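Local coordinates for protein DNA polymerase sliding clamp B (Sulfolobus tokodaii, PDB 3AIZ) that forms part of a toroidal sliding clamp that encircles DNA and tethers DNA polymerase and other processing proteins to it, at residues L28-E32 and D33-S37; K51-K54 and E55-E58; Y200-E203 and V204-V208. All blocks are in the same frame, centred on the assembly; numbering follows the deposited sequence.

Contact 1 (L28-E32 and D33-S37); sequences LNFTE and DSIFS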
loop_
_atom_site.group_PDB
_atom_site.type_symbol
_atom_site.label_atom_id
_atom_site.label_comp_id
_atom_site.label_asym_id
_atom_site.label_seq_id
_atom_site.Cartn_x
_atom_site.Cartn_y
_atom_site.Cartn_z
ATOM N N LEU A 28 17.717 33.598 10.818
ATOM C CA LEU A 28 17.463 34.242 9.538
ATOM C C LEU A 28 17.825 35.717 9.620
ATOM O O LEU A 28 17.240 36.465 10.403
ATOM C CB LEU A 28 15.994 34.099 9.139
ATOM C CG LEU A 28 15.551 32.802 8.465
ATOM C CD1 LEU A 28 14.042 32.790 8.303
ATOM C CD2 LEU A 28 16.237 32.636 7.117
ATOM N N ASN A 29 18.793 36.133 8.812
ATOM C CA ASN A 29 19.224 37.523 8.794
ATOM C C ASN A 29 18.620 38.288 7.623
ATOM O O ASN A 29 18.872 37.965 6.462
ATOM C CB ASN A 29 20.750 37.611 8.755
ATOM C CG ASN A 29 21.400 36.943 9.951
ATOM O OD1 ASN A 29 21.171 37.330 11.095
ATOM N ND2 ASN A 29 22.220 35.933 9.688
ATOM N N PHE A 30 17.818 39.299 7.938
ATOM C CA PHE A 30 17.222 40.153 6.918
ATOM C C PHE A 30 18.036 41.429 6.754
ATOM O O PHE A 30 18.073 42.270 7.649
ATOM C CB PHE A 30 15.779 40.501 7.284
ATOM C CG PHE A 30 14.865 39.313 7.355
ATOM C CD1 PHE A 30 14.750 38.579 8.523
ATOM C CD2 PHE A 30 14.118 38.932 6.254
ATOM C CE1 PHE A 30 13.908 37.485 8.590
ATOM C CE2 PHE A 30 13.274 37.839 6.316
ATOM C CZ PHE A 30 13.169 37.115 7.485
ATOM N N THR A 31 18.693 41.566 5.608
ATOM C CA THR A 31 19.494 42.750 5.327
ATOM C C THR A 31 18.988 43.431 4.066
ATOM O O THR A 31 18.054 42.952 3.426
ATOM C CB THR A 31 20.983 42.403 5.143
ATOM O OG1 THR A 31 21.180 41.790 3.863
ATOM C CG2 THR A 31 21.453 41.459 6.235
ATOM N N GLU A 32 19.612 44.548 3.709
ATOM C CA GLU A 32 19.217 45.294 2.522
ATOM C C GLU A 32 19.567 44.531 1.248
ATOM O O GLU A 32 18.848 44.603 0.253
ATOM C CB GLU A 32 19.890 46.668 2.506
ATOM C CG GLU A 32 19.519 47.528 1.306
ATOM C CD GLU A 32 20.347 48.797 1.215
ATOM O OE1 GLU A 32 21.373 48.892 1.922
ATOM O OE2 GLU A 32 19.975 49.697 0.433
ATOM N N ASP A 33 20.671 43.792 1.291
ATOM C CA ASP A 33 21.191 43.130 0.100
ATOM C C ASP A 33 20.775 41.665 -0.035
ATOM O O ASP A 33 20.860 41.094 -1.122
ATOM C CB ASP A 33 22.716 43.253 0.044
ATOM C CG ASP A 33 23.176 44.681 -0.173
ATOM O OD1 ASP A 33 22.316 45.552 -0.429
ATOM O OD2 ASP A 33 24.398 44.933 -0.091
ATOM N N SER A 34 20.331 41.058 1.062
ATOM C CA SER A 34 19.922 39.658 1.017
ATOM C C SER A 34 19.382 39.142 2.342
ATOM O O SER A 34 19.718 39.651 3.410
ATOM C CB SER A 34 21.100 38.777 0.594
ATOM O OG SER A 34 22.056 38.677 1.637
ATOM N N ILE A 35 18.537 38.121 2.256
ATOM C CA ILE A 35 18.171 37.329 3.416
ATOM C C ILE A 35 19.160 36.180 3.466
ATOM O O ILE A 35 19.437 35.555 2.444
ATOM C CB ILE A 35 16.754 36.754 3.287
ATOM C CG1 ILE A 35 15.733 37.878 3.102
ATOM C CG2 ILE A 35 16.406 35.909 4.503
ATOM C CD1 ILE A 35 14.319 37.382 2.901
ATOM N N PHE A 36 19.710 35.902 4.642
ATOM C CA PHE A 36 20.700 34.840 4.744
ATOM C C PHE A 36 20.819 34.259 6.144
ATOM O O PHE A 36 20.473 34.902 7.132
ATOM C CB PHE A 36 22.068 35.339 4.278
ATOM C CG PHE A 36 22.729 36.283 5.240
ATOM C CD1 PHE A 36 22.599 37.653 5.087
ATOM C CD2 PHE A 36 23.484 35.799 6.296
ATOM C CE1 PHE A 36 23.209 38.521 5.970
ATOM C CE2 PHE A 36 24.095 36.664 7.182
ATOM C CZ PHE A 36 23.956 38.026 7.019
ATOM N N SER A 37 21.320 33.031 6.208
ATOM C CA SER A 37 21.598 32.368 7.470
ATOM C C SER A 37 22.924 31.632 7.345
ATOM O O SER A 37 23.164 30.947 6.353
ATOM C CB SER A 37 20.480 31.385 7.814
ATOM O OG SER A 37 20.722 30.757 9.060
#
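Asn29 and Phe36 form a hydrogen-bonded antiparallel pair where the adjoining ends of strands 25-30 and 34-40 run side by side, their axes (over residues 28-30 and 34-37) 4.6 Å apart and their directions 158° from each other. Asn29 N gives its hydrogen to Phe36 O (2.7 Å), and Phe36 N returns one to Asn29 O. On their shared face, the Asn29 CB methylene sits over the centre of the Phe36 ring in a CH-pi contact, 3.7 Å from CB to the ring centroid. An asparagine suits this place because its short stem covers the aromatic face while its amide still reaches polar partners: OD1 accepts from the backbone N of Asp123, and ND2 adds a weak bond to Phe36 O. Thr31 CG2 approaches the same ring obliquely.

Phe30 and Ile35 meet on the opposite face of the hairpin through hydrocarbon alone. They lie alongside each other, with Ile35 CD1 3.6 Å from Phe30 CE2 and Ile35 CG2 over a face of the ring; Tyr60 touches both, its OH taken up by Thr31 O.

In Thr31, chi1 of 75° sets OG1 between its own N and carbonyl carbon, facing the start of strand 34-40; there it donates to Ser34 O (2.6 Å), meeting a lone pair in the carbonyl plane, while Thr31 N (3.1 Å) comes from above it. A weak bond from Asp33 N to OG1 has the form of an ST turn. Glu32 and Asp33, acidic and solvent-facing, occupy the corners of a type I turn, completing a beta hairpin in the N-terminal domain of a PCNA-type clamp.

Contact 2 (K51-K54 and E55-E58); sequences KIPK and EYLE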
loop_
_atom_site.group_PDB
_atom_site.type_symbol
_atom_site.label_atom_id
_atom_site.label_comp_id
_atom_site.label_asym_id
_atom_site.label_seq_id
_atom_site.Cartn_x
_atom_site.Cartn_y
_atom_site.Cartn_z
ATOM N N LYS A 51 21.790 31.760 1.419
ATOM C CA LYS A 51 21.695 33.158 1.005
ATOM C C LYS A 51 20.764 33.400 -0.182
ATOM O O LYS A 51 20.850 32.723 -1.206
ATOM C CB LYS A 51 23.088 33.722 0.709
ATOM C CG LYS A 51 23.079 35.125 0.117
ATOM C CD LYS A 51 24.452 35.773 0.195
ATOM C CE LYS A 51 25.492 34.973 -0.569
ATOM N NZ LYS A 51 26.865 35.531 -0.397
ATOM N N ILE A 52 19.877 34.379 -0.033
ATOM C CA ILE A 52 19.005 34.812 -1.118
ATOM C C ILE A 52 19.222 36.292 -1.421
ATOM O O ILE A 52 18.752 37.156 -0.680
ATOM C CB ILE A 52 17.520 34.596 -0.779
ATOM C CG1 ILE A 52 17.263 33.140 -0.388
ATOM C CG2 ILE A 52 16.645 34.997 -1.955
ATOM C CD1 ILE A 52 15.803 32.826 -0.146
ATOM N N PRO A 53 19.942 36.588 -2.512
ATOM C CA PRO A 53 20.185 37.976 -2.921
ATOM C C PRO A 53 18.878 38.750 -3.051
ATOM O O PRO A 53 17.849 38.160 -3.378
ATOM C CB PRO A 53 20.845 37.821 -4.293
ATOM C CG PRO A 53 21.490 36.479 -4.247
ATOM C CD PRO A 53 20.579 35.621 -3.422
ATOM N N LYS A 54 18.923 40.053 -2.797
ATOM C CA LYS A 54 17.726 40.886 -2.846
ATOM C C LYS A 54 17.133 40.933 -4.250
ATOM O O LYS A 54 15.971 41.292 -4.430
ATOM C CB LYS A 54 18.031 42.304 -2.360
ATOM C CG LYS A 54 18.851 43.132 -3.336
ATOM C CD LYS A 54 18.801 44.610 -2.982
ATOM C CE LYS A 54 19.456 45.462 -4.058
ATOM N NZ LYS A 54 19.341 46.918 -3.760
ATOM N N GLU A 55 17.940 40.572 -5.242
ATOM C CA GLU A 55 17.486 40.556 -6.627
ATOM C C GLU A 55 16.375 39.532 -6.813
ATOM O O GLU A 55 15.514 39.682 -7.680
ATOM C CB GLU A 55 18.647 40.234 -7.568
ATOM C CG GLU A 55 18.255 40.197 -9.038
ATOM C CD GLU A 55 19.313 39.549 -9.913
ATOM O OE1 GLU A 55 20.281 38.985 -9.360
ATOM O OE2 GLU A 55 19.171 39.600 -11.153
ATOM N N TYR A 56 16.396 38.491 -5.989
ATOM C CA TYR A 56 15.426 37.410 -6.102
ATOM C C TYR A 56 14.353 37.500 -5.023
ATOM O O TYR A 56 13.615 36.545 -4.783
ATOM C CB TYR A 56 16.134 36.058 -6.053
ATOM C CG TYR A 56 17.263 35.943 -7.051
ATOM C CD1 TYR A 56 17.005 35.885 -8.415
ATOM C CD2 TYR A 56 18.585 35.894 -6.631
ATOM C CE1 TYR A 56 18.034 35.781 -9.331
ATOM C CE2 TYR A 56 19.620 35.787 -7.541
ATOM C CZ TYR A 56 19.339 35.731 -8.890
ATOM O OH TYR A 56 20.366 35.626 -9.799
ATOM N N LEU A 57 14.276 38.660 -4.377
ATOM C CA LEU A 57 13.228 38.933 -3.403
ATOM C C LEU A 57 12.301 40.013 -3.942
ATOM O O LEU A 57 12.730 41.138 -4.191
ATOM C CB LEU A 57 13.835 39.393 -2.078
ATOM C CG LEU A 57 14.751 38.411 -1.347
ATOM C CD1 LEU A 57 15.436 39.098 -0.177
ATOM C CD2 LEU A 57 13.972 37.189 -0.879
ATOM N N GLU A 58 11.031 39.668 -4.129
ATOM C CA GLU A 58 10.047 40.637 -4.600
ATOM C C GLU A 58 9.260 41.229 -3.437
ATOM O O GLU A 58 9.196 40.639 -2.358
ATOM C CB GLU A 58 9.090 39.997 -5.609
ATOM C CG GLU A 58 9.728 39.643 -6.944
ATOM C CD GLU A 58 10.590 38.396 -6.873
ATOM O OE1 GLU A 58 10.202 37.443 -6.166
ATOM O OE2 GLU A 58 11.650 38.368 -7.533
#
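This is a local turn contact: Ile52 and Pro53, at the end of strand 46-53, are met by Tyr56 and Leu57 as the chain folds back before strand 60-61. The turn is held by two successive backbone hydrogen bonds that each span three residues, from Tyr56 N to Pro53 O (3.0 Å) and from Leu57 N to Lys54 O (3.1 Å). Both donors stand above the plane of the carbonyl they reach, the second at 75°, as is usual where the chain winds this tightly.

The side chains divide into an inward and an outward set. Leu57 points back toward the strand and lays CD2 against Ile52 CG2 at 3.6 Å, the two side chains crossing at about a right angle. With Ile52 chi1 at -55°, CG2 lies anti to the backbone N and faces Leu57, while CG1 is anti to the carbonyl carbon. Branched aliphatic residues fit here, since both are buried, and Leu57 also touches Ile35 of the adjoining strand.

Tyr56 instead flanks the proline. Its CD2 and CE2 side borders the pyrrolidine, Pro53 CG lying in the ring plane at the edge and Pro53 CB 3.8 Å from Tyr56 CD2. Proline suits the last strand position: its fixed phi fits the extended residue just before the turn, and within the turn it is needed only as an acceptor, through its O. Lys54 and Glu55, long and charged, occupy the exposed crest with extended chains. The whole is a short 3-10 turn at residues 54-55, held by successive i+3 to i bonds after a strand-ending proline and linking strand 46-53 to strand 60-61 in the N-terminal clamp domain.

Contact 3 (Y200-E203 and V204-V208); sequences YSIE and VLKDV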
loop_
_atom_site.group_PDB
_atom_site.type_symbol
_atom_site.label_atom_id
_atom_site.label_comp_id
_atom_site.label_asym_id
_atom_site.label_seq_id
_atom_site.Cartn_x
_atom_site.Cartn_y
_atom_site.Cartn_z
ATOM N N TYR A 200 41.194 17.645 1.796
ATOM C CA TYR A 200 39.997 17.882 2.598
ATOM C C TYR A 200 39.472 16.595 3.222
ATOM O O TYR A 200 39.763 15.498 2.746
ATOM C CB TYR A 200 38.900 18.529 1.750
ATOM C CG TYR A 200 39.341 19.789 1.046
ATOM C CD1 TYR A 200 39.732 19.761 -0.285
ATOM C CD2 TYR A 200 39.375 21.005 1.714
ATOM C CE1 TYR A 200 40.138 20.909 -0.932
ATOM C CE2 TYR A 200 39.780 22.160 1.076
ATOM C CZ TYR A 200 40.160 22.106 -0.247
ATOM O OH TYR A 200 40.565 23.253 -0.889
ATOM N N SER A 201 38.696 16.738 4.290
ATOM C CA SER A 201 38.087 15.596 4.958
ATOM C C SER A 201 37.038 14.938 4.066
ATOM O O SER A 201 36.160 15.614 3.531
ATOM C CB SER A 201 37.450 16.032 6.279
ATOM O OG SER A 201 36.750 14.961 6.887
ATOM N N ILE A 202 37.134 13.621 3.906
ATOM C CA ILE A 202 36.163 12.883 3.107
ATOM C C ILE A 202 34.779 12.948 3.737
ATOM O O ILE A 202 33.777 13.086 3.040
ATOM C CB ILE A 202 36.562 11.408 2.926
ATOM C CG1 ILE A 202 37.822 11.302 2.071
ATOM C CG2 ILE A 202 35.432 10.620 2.281
ATOM C CD1 ILE A 202 37.951 9.985 1.348
ATOM N N GLU A 203 34.733 12.846 5.061
ATOM C CA GLU A 203 33.474 12.924 5.792
ATOM C C GLU A 203 32.709 14.187 5.420
ATOM O O GLU A 203 31.508 14.144 5.152
ATOM C CB GLU A 203 33.730 12.894 7.301
ATOM C CG GLU A 203 34.342 11.595 7.801
ATOM C CD GLU A 203 33.393 10.419 7.676
ATOM O OE1 GLU A 203 32.163 10.642 7.690
ATOM O OE2 GLU A 203 33.875 9.271 7.568
ATOM N N VAL A 204 33.415 15.312 5.395
ATOM C CA VAL A 204 32.789 16.597 5.120
ATOM C C VAL A 204 32.511 16.785 3.634
ATOM O O VAL A 204 31.408 17.169 3.244
ATOM C CB VAL A 204 33.659 17.759 5.620
ATOM C CG1 VAL A 204 32.937 19.080 5.422
ATOM C CG2 VAL A 204 34.014 17.553 7.083
ATOM N N LEU A 205 33.515 16.514 2.809
ATOM C CA LEU A 205 33.379 16.677 1.368
ATOM C C LEU A 205 32.271 15.782 0.817
ATOM O O LEU A 205 31.561 16.156 -0.115
ATOM C CB LEU A 205 34.705 16.369 0.671
ATOM C CG LEU A 205 34.842 16.897 -0.757
ATOM C CD1 LEU A 205 34.787 18.414 -0.753
ATOM C CD2 LEU A 205 36.133 16.408 -1.391
ATOM N N LYS A 206 32.129 14.599 1.405
ATOM C CA LYS A 206 31.099 13.651 0.999
ATOM C C LYS A 206 29.706 14.205 1.284
ATOM O O LYS A 206 28.862 14.276 0.391
ATOM C CB LYS A 206 31.289 12.322 1.733
ATOM C CG LYS A 206 30.324 11.225 1.321
ATOM C CD LYS A 206 30.225 10.158 2.403
ATOM C CE LYS A 206 31.603 9.732 2.890
ATOM N NZ LYS A 206 31.524 8.728 3.990
ATOM N N ASP A 207 29.474 14.598 2.533
ATOM C CA ASP A 207 28.189 15.158 2.945
ATOM C C ASP A 207 27.778 16.344 2.079
ATOM O O ASP A 207 26.650 16.404 1.588
ATOM C CB ASP A 207 28.235 15.584 4.413
ATOM C CG ASP A 207 28.375 14.408 5.357
ATOM O OD1 ASP A 207 28.285 13.252 4.889
ATOM O OD2 ASP A 207 28.570 14.640 6.569
ATOM N N VAL A 208 28.698 17.287 1.901
ATOM C CA VAL A 208 28.442 18.469 1.087
ATOM C C VAL A 208 28.108 18.093 -0.353
ATOM O O VAL A 208 27.058 18.471 -0.874
ATOM C CB VAL A 208 29.650 19.427 1.090
ATOM C CG1 VAL A 208 29.421 20.575 0.116
ATOM C CG2 VAL A 208 29.904 19.954 2.491
#
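Val204 lays its CG2 methyl over the side chain of Ser201, 3.8 Å from Ser201 CB and equally close to OG. The two residues mark the start of helix 202-211, with Ser201 at the N-cap, where strand 196-201 gives way to the helix. In PCNA-type rings, helices of this kind line the central channel while the sheets form the outside. A small serine fits the junction: it leaves room for the valine methyl beside it, and its carbonyl O becomes the first acceptor of the helix, taking Leu205 N at 2.9 Å in a nearly straight bond (168° at the hydrogen). Lys206 N reaches Ile202 O next (2.8 Å), and Asp207 N makes a weak bond to Glu203 O.

The side facing the strands is aliphatic. Ile202 and Leu205, both buried, pack on Val157, and Leu205 also on Met228, whereas Val204 rests on Ile244; these residues seat the helix against the strands behind it. Tyr200, just ahead of the cap, ties its OH to the carbonyl O of Ile226.

The other side is polar. The chain of Lys206 leaves with CG anti to the backbone N (chi1 -176°) and then bends at chi3, which brings its CE methylene to 4.0 Å from Ile202 CG2; the lysine stem lies obliquely against this one methyl, with the amine beyond. Glu203, exposed in the first turn, is of a sign that probably suits the positive end of the helix dipole. Its OE1 stands 4.2 Å from Lys206 NZ, a distance at which they may attract each other, though beyond a salt bridge.

How the contacts relate
Contacts 1 and 2 are neighbours in the N-terminal domain, their centres 9 Å apart, and share a strand pairing: Ile35 O meets Ile52 N, and Asp33 O meets Lys54 N, each at 2.8 Å in a probable hydrogen bond. Contact 3 lies across the chain's centre in the C-terminal domain, about 27 Å from contact 1 between centres. Contact 1 is largely buried; the other two are partly so. The backbone bonding changes with the element: cross-strand pairs in the hairpin, i+3 to i bonds in the 3-10 turn, i+4 to i bonds in the helix. Glu32, Asp33, Lys54, Glu55 and Glu203 are exposed on turns or the first helical turn; no buried position is charged.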